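Local coordinates for phosphoenolpyruvate--glycerone phosphotransferase (Enterococcus faecalis, PDB 3B48), which probably serves as the DhaM phosphoryl donor of the dihydroxyacetone kinase complex, relaying phosphate from phosphoenolpyruvate through histidine residues toward DhaL and dihydroxyacetone, at residues Lys5-Val11 and Asp64-Phe70; Ile25-Ala30 and Ala106-Ile111; Ser49-Ile55 and Ser79-Ala83; Ile69-Leu73 and Pro101-Ala106. All blocks are in the same frame, centred on the assembly; numbering follows the deposited sequence. Where two conformers were deposited one is given.

In the fold
From the N terminus, strand 6-11 runs through the middle of a four-stranded parallel sheet, and interaction 1 closes the first long loop by pairing it with strand 66-71. Interaction 2 then joins the end of helix 15-27 to helix 102-113, on one face of the sheet; its loop crosses that of interaction 1 and encloses those of interactions 3 and 4. On the opposite side of the chain's centre, interaction 3 packs helix 51-60 against helix 75-84, again crossing interaction 1. Interaction 4 continues from strand 66-71 to the start of helix 102-113, sharing Phe-70 with interaction 1 and Ala-106 with interaction 2, and its loop crosses that of interaction 3.

Interaction 1: residues Lys5-Val11 and Asp64-Phe70; sequences KADILLV and DREFLIF
Asp-7 and Arg-65 form a salt bridge beside the backbone pairing of strands 6-11 and 66-71, which run side by side in parallel. Arg-65 NE gives Asp-7 OD1 a bond of 2.7 Å at 163°; OD1 accepts through its syn lone pair and lies close to the plane of the guanidinium, while the carboxylate plane stands 78° from it. Bends at chi2 and chi3 fold the arginine back for this, and Lys-5 CB and CG lie over one face of its guanidinium. In a second salt bridge Lys-5 NZ extends farther, to Asp-64 OD2 at 3.1 Å, meeting it from above the carboxylate plane. The backbone bonds run from Glu-66 N to Lys-5 O (2.7 Å) at one end to Val-11 N and Phe-70 O (2.7 Å) at the other, and between them Asp-7 and Leu-9 each bond through both N and O to the facing strand. Farther along, the side-chain contacts are apolar: Leu-9 CD1 reaches the edge of the Phe-67 ring at CD1 (3.9 Å), and on the other sheet face Ile-8 CG2 lies 3.7 Å from Phe-70 CD2. In the second shell, His-37 NE2 bonds Asp-7 OD2, and strand 35-38 pairs with the far edge of strand 6-11. With one oxygen held by Arg-65 and the other by His-37, the buried Asp-7 carboxylate is fixed in rotation.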
loop_
_atom_site.group_PDB
_atom_site.type_symbol
_atom_site.label_atom_id
_atom_site.label_comp_id
_atom_site.label_asym_id
_atom_site.label_seq_id
_atom_site.Cartn_x
_atom_site.Cartn_y
_atom_site.Cartn_z
ATOM N N LYS B 5 21.407 -1.870 11.783
ATOM C CA LYS B 5 21.342 -1.949 10.336
ATOM C C LYS B 5 20.082 -2.639 9.848
ATOM O O LYS B 5 19.847 -3.809 10.132
ATOM C CB LYS B 5 22.626 -2.552 9.780
ATOM C CG LYS B 5 23.714 -1.503 9.699
ATOM C CD LYS B 5 25.064 -2.011 10.130
ATOM C CE LYS B 5 26.071 -0.881 10.138
ATOM N NZ LYS B 5 27.445 -1.424 9.975
ATOM N N ALA B 6 19.266 -1.873 9.127
ATOM C CA ALA B 6 17.974 -2.334 8.643
ATOM C C ALA B 6 17.752 -2.047 7.154
ATOM O O ALA B 6 18.207 -1.029 6.610
ATOM C CB ALA B 6 16.858 -1.757 9.465
ATOM N N ASP B 7 17.093 -3.001 6.506
ATOM C CA ASP B 7 16.601 -2.828 5.153
ATOM C C ASP B 7 15.130 -3.191 5.110
ATOM O O ASP B 7 14.683 -4.135 5.798
ATOM C CB ASP B 7 17.364 -3.715 4.169
ATOM C CG ASP B 7 18.843 -3.422 4.139
ATOM O OD1 ASP B 7 19.465 -3.460 5.217
ATOM O OD2 ASP B 7 19.395 -3.194 3.035
ATOM N N ILE B 8 14.394 -2.425 4.305
ATOM C CA ILE B 8 13.008 -2.705 3.975
ATOM C C ILE B 8 12.918 -3.233 2.560
ATOM O O ILE B 8 13.322 -2.572 1.584
ATOM C CB ILE B 8 12.115 -1.455 4.102
ATOM C CG1 ILE B 8 12.007 -1.013 5.566
ATOM C CG2 ILE B 8 10.725 -1.718 3.497
ATOM C CD1 ILE B 8 11.511 0.386 5.738
ATOM N N LEU B 9 12.377 -4.434 2.450
ATOM C CA LEU B 9 12.211 -5.072 1.143
ATOM C C LEU B 9 10.719 -5.132 0.836
ATOM O O LEU B 9 9.911 -5.689 1.628
ATOM C CB LEU B 9 12.859 -6.467 1.089
ATOM C CG LEU B 9 14.374 -6.717 1.240
ATOM C CD1 LEU B 9 14.942 -6.323 2.639
ATOM C CD2 LEU B 9 14.642 -8.206 0.936
ATOM N N LEU B 10 10.402 -4.521 -0.308
ATOM C CA LEU B 10 9.058 -4.262 -0.780
ATOM C C LEU B 10 8.763 -5.191 -1.952
ATOM O O LEU B 10 9.313 -5.006 -3.049
ATOM C CB LEU B 10 8.944 -2.801 -1.268
ATOM C CG LEU B 10 9.373 -1.683 -0.298
ATOM C CD1 LEU B 10 9.432 -0.372 -1.062
ATOM C CD2 LEU B 10 8.355 -1.594 0.781
ATOM N N VAL B 11 7.891 -6.168 -1.710
ATOM C CA VAL B 11 7.482 -7.154 -2.733
ATOM C C VAL B 11 6.048 -6.918 -3.251
ATOM O O VAL B 11 5.145 -6.662 -2.491
ATOM C CB VAL B 11 7.670 -8.586 -2.218
ATOM C CG1 VAL B 11 7.553 -9.584 -3.366
ATOM C CG2 VAL B 11 9.037 -8.674 -1.482
ATOM N N ASP B 64 25.348 -7.835 8.315
ATOM C CA ASP B 64 25.011 -7.188 9.560
ATOM C C ASP B 64 23.737 -6.371 9.493
ATOM O O ASP B 64 23.562 -5.446 10.283
ATOM C CB ASP B 64 26.200 -6.370 10.102
ATOM C CG ASP B 64 26.669 -5.268 9.161
ATOM O OD1 ASP B 64 26.167 -5.149 8.022
ATOM O OD2 ASP B 64 27.571 -4.509 9.592
ATOM N N ARG B 65 22.867 -6.724 8.542
ATOM C CA ARG B 65 21.533 -6.154 8.424
ATOM C C ARG B 65 20.410 -7.050 8.997
ATOM O O ARG B 65 20.458 -8.290 8.949
ATOM C CB ARG B 65 21.162 -5.842 6.952
ATOM C CG ARG B 65 22.286 -5.531 5.965
ATOM C CD ARG B 65 22.941 -4.195 6.198
ATOM N NE ARG B 65 22.034 -3.070 5.994
ATOM C CZ ARG B 65 22.406 -1.796 5.946
ATOM N NH1 ARG B 65 23.687 -1.465 6.074
ATOM N NH2 ARG B 65 21.497 -0.852 5.767
ATOM N N GLU B 66 19.389 -6.382 9.518
ATOM C CA GLU B 66 18.066 -6.974 9.711
ATOM C C GLU B 66 17.228 -6.689 8.495
ATOM O O GLU B 66 17.133 -5.538 8.069
ATOM C CB GLU B 66 17.382 -6.364 10.936
ATOM C CG GLU B 66 18.274 -6.429 12.151
ATOM C CD GLU B 66 18.640 -7.861 12.520
ATOM O OE1 GLU B 66 17.872 -8.794 12.151
ATOM O OE2 GLU B 66 19.683 -8.036 13.196
ATOM N N PHE B 67 16.630 -7.729 7.926
ATOM C CA PHE B 67 15.855 -7.572 6.683
ATOM C C PHE B 67 14.373 -7.740 6.942
ATOM O O PHE B 67 13.922 -8.838 7.321
ATOM C CB PHE B 67 16.303 -8.557 5.602
ATOM C CG PHE B 67 17.774 -8.469 5.259
ATOM C CD1 PHE B 67 18.237 -7.516 4.336
ATOM C CD2 PHE B 67 18.689 -9.357 5.836
ATOM C CE1 PHE B 67 19.578 -7.430 4.013
ATOM C CE2 PHE B 67 20.035 -9.289 5.532
ATOM C CZ PHE B 67 20.498 -8.334 4.618
ATOM N N LEU B 68 13.641 -6.647 6.716
ATOM C CA LEU B 68 12.173 -6.567 6.893
ATOM C C LEU B 68 11.426 -6.677 5.576
ATOM O O LEU B 68 11.596 -5.835 4.675
ATOM C CB LEU B 68 11.780 -5.256 7.591
ATOM C CG LEU B 68 12.654 -4.735 8.739
ATOM C CD1 LEU B 68 11.871 -3.723 9.569
ATOM C CD2 LEU B 68 13.273 -5.823 9.641
ATOM N N ILE B 69 10.628 -7.733 5.452
ATOM C CA ILE B 69 9.934 -8.052 4.186
ATOM C C ILE B 69 8.440 -7.703 4.216
ATOM O O ILE B 69 7.703 -8.250 5.027
ATOM C CB ILE B 69 10.169 -9.552 3.733
ATOM C CG1 ILE B 69 11.558 -9.733 3.108
ATOM C CG2 ILE B 69 9.199 -9.956 2.659
ATOM C CD1 ILE B 69 12.691 -9.810 4.074
ATOM N N PHE B 70 8.035 -6.760 3.360
ATOM C CA PHE B 70 6.640 -6.402 3.153
ATOM C C PHE B 70 6.142 -6.851 1.754
ATOM O O PHE B 70 6.853 -6.712 0.759
ATOM C CB PHE B 70 6.413 -4.894 3.313
ATOM C CG PHE B 70 6.925 -4.338 4.597
ATOM C CD1 PHE B 70 6.043 -3.943 5.598
ATOM C CD2 PHE B 70 8.293 -4.223 4.832
ATOM C CE1 PHE B 70 6.519 -3.444 6.796
ATOM C CE2 PHE B 70 8.763 -3.693 6.033
ATOM C CZ PHE B 70 7.882 -3.321 7.011
#

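Interaction 2: residues Ile25-Ala30 and Ala106-Ile111; sequences IEQMNA and AFASAI
A Schellman motif ends helix 15-27, and the turn it makes brings Met-28 and Ala-30 against helix 102-113. Asn-29 has positive phi (67°), and Ala-30 N bonds back to Ile-25 O at 3.1 Å, while Asn-29 N bonds to Glu-26 O. Three apolar side chains then meet the second helix. Ile-25 CD1, at the end of an extended chain, rests 3.8 Å from Phe-107 CA, and its CG2 branch touches Ala-110 CB. Met-28, a selenomethionine, crosses Phe-107 at about a right angle in an oblique Met-aromatic contact, with SE 5.0 Å from the ring centroid and CE 3.8 Å from ring atom CE1. Phe-107 CG stands anti to its backbone N (chi1 168°), which swings the ring toward the helix end although the CB itself does not point there. Ala-30 CB is set between Phe-107 and Ile-111, 3.9 Å from Phe-107 CE1 and 3.8 Å from Ile-111 CG1. No hydrogen bond spans the contact, so it is held by apolar packing. Leu-73 of the second subunit packs on both Met-28 and Phe-107, which places their meeting at the dimer interface. Toward the sheet, Ala-106 and Ala-110 rest on Ile-8 of strand 6-11, and Ser-109 on Phe-70 of strand 66-71, leaving helices 15-27 and 102-113 side by side over the same sheet face.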
loop_
_atom_site.group_PDB
_atom_site.type_symbol
_atom_site.label_atom_id
_atom_site.label_comp_id
_atom_site.label_asym_id
_atom_site.label_seq_id
_atom_site.Cartn_x
_atom_site.Cartn_y
_atom_site.Cartn_z
ATOM N N ILE B 25 8.674 7.514 0.342
ATOM C CA ILE B 25 9.327 7.508 1.633
ATOM C C ILE B 25 10.645 8.329 1.637
ATOM O O ILE B 25 10.851 9.175 2.505
ATOM C CB ILE B 25 9.598 6.069 2.053
ATOM C CG1 ILE B 25 8.270 5.380 2.380
ATOM C CG2 ILE B 25 10.564 6.037 3.204
ATOM C CD1 ILE B 25 8.428 3.982 2.790
ATOM N N GLU B 26 11.521 8.078 0.668
ATOM C CA GLU B 26 12.814 8.789 0.572
ATOM C C GLU B 26 12.661 10.293 0.428
ATOM O O GLU B 26 13.420 11.060 1.011
ATOM C CB GLU B 26 13.639 8.252 -0.588
ATOM C CG GLU B 26 14.079 6.855 -0.323
ATOM C CD GLU B 26 14.865 6.266 -1.438
ATOM O OE1 GLU B 26 14.974 6.891 -2.523
ATOM O OE2 GLU B 26 15.376 5.149 -1.209
ATOM N N GLN B 27 11.653 10.708 -0.325
ATOM C CA GLN B 27 11.444 12.111 -0.577
ATOM C C GLN B 27 10.818 12.773 0.645
ATOM O O GLN B 27 11.010 13.964 0.884
ATOM C CB GLN B 27 10.594 12.275 -1.818
ATOM C CG GLN B 27 11.026 13.415 -2.732
ATOM C CD GLN B 27 12.543 13.506 -2.960
ATOM O OE1 GLN B 27 13.130 14.580 -2.818
ATOM N NE2 GLN B 27 13.171 12.381 -3.313
HETATM N N MSE B 28 10.090 11.988 1.433
HETATM C CA MSE B 28 9.559 12.456 2.701
HETATM C C MSE B 28 10.654 12.534 3.769
HETATM O O MSE B 28 10.399 13.017 4.877
HETATM C CB MSE B 28 8.407 11.569 3.179
HETATM C CG MSE B 28 7.119 11.808 2.429
HETATM SE SE MSE B 28 5.709 10.573 2.951
HETATM C CE MSE B 28 5.217 11.540 4.602
ATOM N N ASN B 29 11.862 12.073 3.424
ATOM C CA ASN B 29 13.006 12.056 4.350
ATOM C C ASN B 29 12.815 11.070 5.520
ATOM O O ASN B 29 13.422 11.198 6.589
ATOM C CB ASN B 29 13.314 13.482 4.846
ATOM C CG ASN B 29 13.774 14.418 3.720
ATOM O OD1 ASN B 29 14.611 14.051 2.884
ATOM N ND2 ASN B 29 13.241 15.629 3.708
ATOM N N ALA B 30 11.966 10.083 5.289
ATOM C CA ALA B 30 11.633 9.053 6.263
ATOM C C ALA B 30 12.566 7.827 6.250
ATOM O O ALA B 30 12.363 6.882 7.023
ATOM C CB ALA B 30 10.183 8.597 6.055
ATOM N N ALA B 106 5.548 -0.397 5.746
ATOM C CA ALA B 106 6.913 0.038 5.376
ATOM C C ALA B 106 7.235 1.462 5.883
ATOM O O ALA B 106 8.328 1.726 6.422
ATOM C CB ALA B 106 7.085 -0.058 3.859
ATOM N N PHE B 107 6.277 2.376 5.714
ATOM C CA PHE B 107 6.485 3.761 6.092
ATOM C C PHE B 107 6.652 3.820 7.598
ATOM O O PHE B 107 7.545 4.511 8.089
ATOM C CB PHE B 107 5.339 4.693 5.611
ATOM C CG PHE B 107 5.386 6.084 6.223
ATOM C CD1 PHE B 107 6.198 7.089 5.672
ATOM C CD2 PHE B 107 4.665 6.374 7.379
ATOM C CE1 PHE B 107 6.274 8.348 6.266
ATOM C CE2 PHE B 107 4.714 7.663 7.951
ATOM C CZ PHE B 107 5.526 8.637 7.383
ATOM N N ALA B 108 5.775 3.110 8.321
ATOM C CA ALA B 108 5.871 2.989 9.782
ATOM C C ALA B 108 7.215 2.361 10.208
ATOM O O ALA B 108 7.932 2.937 11.036
ATOM C CB ALA B 108 4.723 2.205 10.325
ATOM N N SER B 109 7.593 1.212 9.632
ATOM C CA SER B 109 8.942 0.689 9.917
ATOM C C SER B 109 10.016 1.746 9.662
ATOM O O SER B 109 10.853 1.959 10.495
ATOM C CB SER B 109 9.238 -0.612 9.159
ATOM O OG SER B 109 8.518 -1.673 9.764
ATOM N N ALA B 110 9.964 2.426 8.523
ATOM C CA ALA B 110 11.017 3.395 8.151
ATOM C C ALA B 110 11.107 4.610 9.065
ATOM O O ALA B 110 12.196 5.095 9.370
ATOM C CB ALA B 110 10.845 3.846 6.709
ATOM N N ILE B 111 9.960 5.133 9.483
ATOM C CA ILE B 111 9.978 6.354 10.243
ATOM C C ILE B 111 10.433 6.085 11.683
ATOM O O ILE B 111 11.007 6.973 12.334
ATOM C CB ILE B 111 8.623 7.155 10.117
ATOM C CG1 ILE B 111 8.868 8.601 9.606
ATOM C CG2 ILE B 111 7.738 7.049 11.402
ATOM C CD1 ILE B 111 10.138 9.370 10.174
#

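Interaction 3: residues Ser49-Ile55 and Ser79-Ala83; sequences SDPMKII and SSELA
Pro-51 presses against helix 75-84 at Ser-79, its ring atom CB lying 3.4 Å from Ser-79 O. In one of the two deposited conformers of Ser-79 the hydroxyl also projects into the bend where Asp-50 leads into the next helix. This is packing and not a bond to Pro-51 N, because the proline nitrogen has no hydrogen to offer. One turn later the small methyl of Ala-83 enters a shallow hollow walled by Pro-51, Ile-54 and Ile-55: its CB is 4.0 Å from Ile-54 CB and 3.5 Å from Ile-55 CD1. These residues belong to helices 51-60 and 75-84, which flank strand 66-71 in sequence and cover one face of the parallel sheet in this alpha/beta fold; the short segments cross at -49° with their axes 8.6 Å apart at closest. Asp-50 starts the first helix as its N-cap, with OD1 accepting from Met-52 N at 3.0 Å from above the carboxylate plane. Ile-54 is the larger bump. While its CB and CG2 stand at the Ala-83 methyl, its extended CD1 lies against the Ser-79 and Ser-80 backbone, 3.7 Å from both Ser-79 O and Ser-80 CA. Below it lie Leu-9 and Val-11 of strand 6-11. Ser-80 turns its hydroxyl back to Ala-76 O within its own helix, and Trp-134 of the second subunit packs on it.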
loop_
_atom_site.group_PDB
_atom_site.type_symbol
_atom_site.label_atom_id
_atom_site.label_comp_id
_atom_site.label_asym_id
_atom_site.label_seq_id
_atom_site.Cartn_x
_atom_site.Cartn_y
_atom_site.Cartn_z
ATOM N N SER B 49 5.712 -11.785 -9.304
ATOM C CA SER B 49 6.779 -11.729 -8.308
ATOM C C SER B 49 7.827 -12.822 -8.464
ATOM O O SER B 49 7.507 -13.924 -8.861
ATOM C CB SER B 49 6.187 -11.717 -6.899
ATOM O OG SER B 49 5.606 -10.438 -6.689
ATOM N N ASP B 50 9.079 -12.494 -8.137
ATOM C CA ASP B 50 10.196 -13.426 -8.208
ATOM C C ASP B 50 10.872 -13.470 -6.843
ATOM O O ASP B 50 11.392 -12.453 -6.377
ATOM C CB ASP B 50 11.198 -12.992 -9.290
ATOM C CG ASP B 50 12.296 -14.025 -9.539
ATOM O OD1 ASP B 50 12.340 -15.032 -8.814
ATOM O OD2 ASP B 50 13.114 -13.841 -10.474
ATOM N N PRO B 51 10.874 -14.661 -6.188
ATOM C CA PRO B 51 11.561 -14.796 -4.884
ATOM C C PRO B 51 13.080 -14.600 -4.979
ATOM O O PRO B 51 13.710 -14.252 -4.000
ATOM C CB PRO B 51 11.218 -16.224 -4.456
ATOM C CG PRO B 51 10.865 -16.931 -5.743
ATOM C CD PRO B 51 10.247 -15.921 -6.624
HETATM N N MSE B 52 13.649 -14.834 -6.154
HETATM C CA MSE B 52 15.082 -14.689 -6.376
HETATM C C MSE B 52 15.556 -13.224 -6.278
HETATM O O MSE B 52 16.719 -12.958 -6.059
HETATM C CB MSE B 52 15.459 -15.317 -7.715
HETATM C CG MSE B 52 16.873 -15.912 -7.770
HETATM SE SE MSE B 52 17.140 -17.393 -6.503
HETATM C CE MSE B 52 15.853 -18.663 -7.231
ATOM N N LYS B 53 14.639 -12.276 -6.386
ATOM C CA LYS B 53 14.976 -10.836 -6.156
ATOM C C LYS B 53 15.323 -10.545 -4.694
ATOM O O LYS B 53 16.291 -9.850 -4.416
ATOM C CB LYS B 53 13.858 -9.909 -6.685
ATOM C CG LYS B 53 13.697 -10.042 -8.202
ATOM C CD LYS B 53 12.581 -9.173 -8.734
ATOM C CE LYS B 53 13.115 -7.882 -9.319
ATOM N NZ LYS B 53 11.988 -6.983 -9.679
ATOM N N ILE B 54 14.531 -11.143 -3.798
ATOM C CA ILE B 54 14.749 -11.146 -2.362
ATOM C C ILE B 54 16.050 -11.872 -2.005
ATOM O O ILE B 54 16.910 -11.291 -1.340
ATOM C CB ILE B 54 13.552 -11.815 -1.611
ATOM C CG1 ILE B 54 12.210 -11.219 -2.076
ATOM C CG2 ILE B 54 13.711 -11.670 -0.111
ATOM C CD1 ILE B 54 10.916 -11.851 -1.493
ATOM N N ILE B 55 16.205 -13.127 -2.477
ATOM C CA ILE B 55 17.403 -13.917 -2.223
ATOM C C ILE B 55 18.669 -13.167 -2.655
ATOM O O ILE B 55 19.568 -12.959 -1.845
ATOM C CB ILE B 55 17.390 -15.345 -2.902
ATOM C CG1 ILE B 55 16.107 -16.151 -2.619
ATOM C CG2 ILE B 55 18.664 -16.173 -2.530
ATOM C CD1 ILE B 55 15.834 -16.383 -1.193
ATOM N N SER B 79 6.033 -15.538 -2.696
ATOM C CA SER B 79 7.456 -15.303 -3.022
ATOM C C SER B 79 8.302 -14.890 -1.803
ATOM O O SER B 79 9.476 -15.267 -1.684
ATOM C CB SER B 79 7.574 -14.278 -4.160
ATOM O OG SER B 79 8.828 -13.625 -4.161
ATOM N N SER B 80 7.699 -14.114 -0.905
ATOM C CA SER B 80 8.314 -13.761 0.377
ATOM C C SER B 80 8.484 -14.947 1.341
ATOM O O SER B 80 9.440 -14.975 2.116
ATOM C CB SER B 80 7.454 -12.710 1.066
ATOM O OG SER B 80 7.530 -11.533 0.333
ATOM N N GLU B 81 7.547 -15.898 1.290
ATOM C CA GLU B 81 7.598 -17.098 2.130
ATOM C C GLU B 81 8.572 -18.131 1.585
ATOM O O GLU B 81 9.309 -18.752 2.356
ATOM C CB GLU B 81 6.201 -17.745 2.336
ATOM C CG GLU B 81 5.174 -16.820 3.000
ATOM C CD GLU B 81 3.697 -17.271 2.888
ATOM O OE1 GLU B 81 3.344 -18.196 2.117
ATOM O OE2 GLU B 81 2.871 -16.672 3.592
ATOM N N LEU B 82 8.549 -18.327 0.263
ATOM C CA LEU B 82 9.457 -19.283 -0.402
ATOM C C LEU B 82 10.935 -18.871 -0.349
ATOM O O LEU B 82 11.814 -19.728 -0.351
ATOM C CB LEU B 82 9.064 -19.506 -1.856
ATOM C CG LEU B 82 7.691 -20.071 -2.247
ATOM C CD1 LEU B 82 7.516 -19.932 -3.741
ATOM C CD2 LEU B 82 7.518 -21.537 -1.815
ATOM N N ALA B 83 11.192 -17.570 -0.295
ATOM C CA ALA B 83 12.543 -17.035 -0.213
ATOM C C ALA B 83 13.187 -17.399 1.098
ATOM O O ALA B 83 14.363 -17.748 1.132
ATOM C CB ALA B 83 12.536 -15.500 -0.394
#

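Interaction 4: residues Ile69-Leu73 and Pro101-Ala106; sequences IFADL and PLVEGA
Phe-70 packs its ring against the first turn of helix 102-113, where the glycine backbone of Gly-105 itself forms the surface the ring meets: ring atom CE1 is 3.3 Å from Gly-105 C and 3.4 Å from Ala-106 N. Ala-106 CB lies over the ring face in a CH-pi contact, 4.3 Å from the centroid and only 6° off the normal. Leu-102 completes the tight part with one of its branches, CD1 meeting Phe-70 CB at 3.7 Å and lying close to the carbonyl oxygen of the same residue. Strand 69-71 and helix 102-106 run nearly antiparallel, at 156°, as expected of a helix that returns across a parallel alpha/beta sheet. Packing thins beyond the end of the strand, where Ala-71 turns its methyl away and Leu-102 CB approaches Ala-71 O at 3.8 Å. On this looser side the other leucine branch, CD2, runs alongside Asp-72, 3.8 Å from Asp-72 CB, the two side chains pointing the same way. In addition to this packing Asp-72 is held by polar bonds: OD1 takes Leu-73 N at 2.6 Å, and OD2 is bonded to Ser-12 OG. The second subunit closes this end, with Lys-132 of that subunit bonding the carbonyl oxygens of Ala-71 and Asp-72, and Glu-104 of that subunit accepting from Leu-102 N.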
loop_
_atom_site.group_PDB
_atom_site.type_symbol
_atom_site.label_atom_id
_atom_site.label_comp_id
_atom_site.label_asym_id
_atom_site.label_seq_id
_atom_site.Cartn_x
_atom_site.Cartn_y
_atom_site.Cartn_z
ATOM N N ILE B 69 10.628 -7.733 5.452
ATOM C CA ILE B 69 9.934 -8.052 4.186
ATOM C C ILE B 69 8.440 -7.703 4.216
ATOM O O ILE B 69 7.703 -8.250 5.027
ATOM C CB ILE B 69 10.169 -9.552 3.733
ATOM C CG1 ILE B 69 11.558 -9.733 3.108
ATOM C CG2 ILE B 69 9.199 -9.956 2.659
ATOM C CD1 ILE B 69 12.691 -9.810 4.074
ATOM N N PHE B 70 8.035 -6.760 3.360
ATOM C CA PHE B 70 6.640 -6.402 3.153
ATOM C C PHE B 70 6.142 -6.851 1.754
ATOM O O PHE B 70 6.853 -6.712 0.759
ATOM C CB PHE B 70 6.413 -4.894 3.313
ATOM C CG PHE B 70 6.925 -4.338 4.597
ATOM C CD1 PHE B 70 6.043 -3.943 5.598
ATOM C CD2 PHE B 70 8.293 -4.223 4.832
ATOM C CE1 PHE B 70 6.519 -3.444 6.796
ATOM C CE2 PHE B 70 8.763 -3.693 6.033
ATOM C CZ PHE B 70 7.882 -3.321 7.011
ATOM N N ALA B 71 4.934 -7.405 1.706
ATOM C CA ALA B 71 4.277 -7.765 0.442
ATOM C C ALA B 71 2.846 -7.247 0.467
ATOM O O ALA B 71 2.283 -6.972 1.537
ATOM C CB ALA B 71 4.309 -9.280 0.200
ATOM N N ASP B 72 2.254 -7.066 -0.701
ATOM C CA ASP B 72 0.835 -6.737 -0.710
ATOM C C ASP B 72 -0.023 -7.999 -0.796
ATOM O O ASP B 72 -0.741 -8.333 0.139
ATOM C CB ASP B 72 0.481 -5.728 -1.790
ATOM C CG ASP B 72 1.109 -6.046 -3.179
ATOM O OD1 ASP B 72 1.546 -7.200 -3.463
ATOM O OD2 ASP B 72 1.122 -5.095 -4.005
ATOM N N LEU B 73 0.069 -8.708 -1.911
ATOM C CA LEU B 73 -0.944 -9.667 -2.263
ATOM C C LEU B 73 -0.399 -10.799 -3.106
ATOM O O LEU B 73 0.597 -10.644 -3.841
ATOM C CB LEU B 73 -2.037 -8.973 -3.102
ATOM C CG LEU B 73 -2.862 -7.764 -2.610
ATOM C CD1 LEU B 73 -3.219 -6.939 -3.793
ATOM C CD2 LEU B 73 -4.121 -8.188 -1.824
ATOM N N PRO B 101 0.420 -4.054 6.309
ATOM C CA PRO B 101 0.152 -3.668 4.934
ATOM C C PRO B 101 1.389 -3.062 4.312
ATOM O O PRO B 101 2.231 -2.506 5.025
ATOM C CB PRO B 101 -0.982 -2.647 5.039
ATOM C CG PRO B 101 -1.001 -2.181 6.432
ATOM C CD PRO B 101 -0.307 -3.215 7.282
ATOM N N LEU B 102 1.484 -3.204 2.987
ATOM C CA LEU B 102 2.650 -2.856 2.230
ATOM C C LEU B 102 3.112 -1.375 2.375
ATOM O O LEU B 102 4.252 -1.127 2.822
ATOM C CB LEU B 102 2.456 -3.250 0.749
ATOM C CG LEU B 102 3.616 -2.926 -0.193
ATOM C CD1 LEU B 102 4.954 -3.659 0.165
ATOM C CD2 LEU B 102 3.252 -3.158 -1.630
ATOM N N VAL B 103 2.271 -0.418 1.961
ATOM C CA VAL B 103 2.648 1.005 2.012
ATOM C C VAL B 103 2.815 1.487 3.467
ATOM O O VAL B 103 3.897 1.959 3.875
ATOM C CB VAL B 103 1.625 1.930 1.256
ATOM C CG1 VAL B 103 2.062 3.422 1.372
ATOM C CG2 VAL B 103 1.496 1.523 -0.216
ATOM N N GLU B 104 1.737 1.342 4.232
ATOM C CA GLU B 104 1.676 1.832 5.586
ATOM C C GLU B 104 2.610 1.122 6.552
ATOM O O GLU B 104 3.228 1.772 7.370
ATOM C CB GLU B 104 0.237 1.849 6.105
ATOM C CG GLU B 104 -0.734 2.695 5.239
ATOM C CD GLU B 104 -1.432 1.872 4.132
ATOM O OE1 GLU B 104 -0.949 0.779 3.739
ATOM O OE2 GLU B 104 -2.482 2.319 3.661
ATOM N N GLY B 105 2.724 -0.199 6.469
ATOM C CA GLY B 105 3.730 -0.928 7.263
ATOM C C GLY B 105 5.151 -0.437 7.018
ATOM O O GLY B 105 5.866 -0.056 7.956
ATOM N N ALA B 106 5.548 -0.397 5.746
ATOM C CA ALA B 106 6.913 0.038 5.376
ATOM C C ALA B 106 7.235 1.462 5.883
ATOM O O ALA B 106 8.328 1.726 6.422
ATOM C CB ALA B 106 7.085 -0.058 3.859
#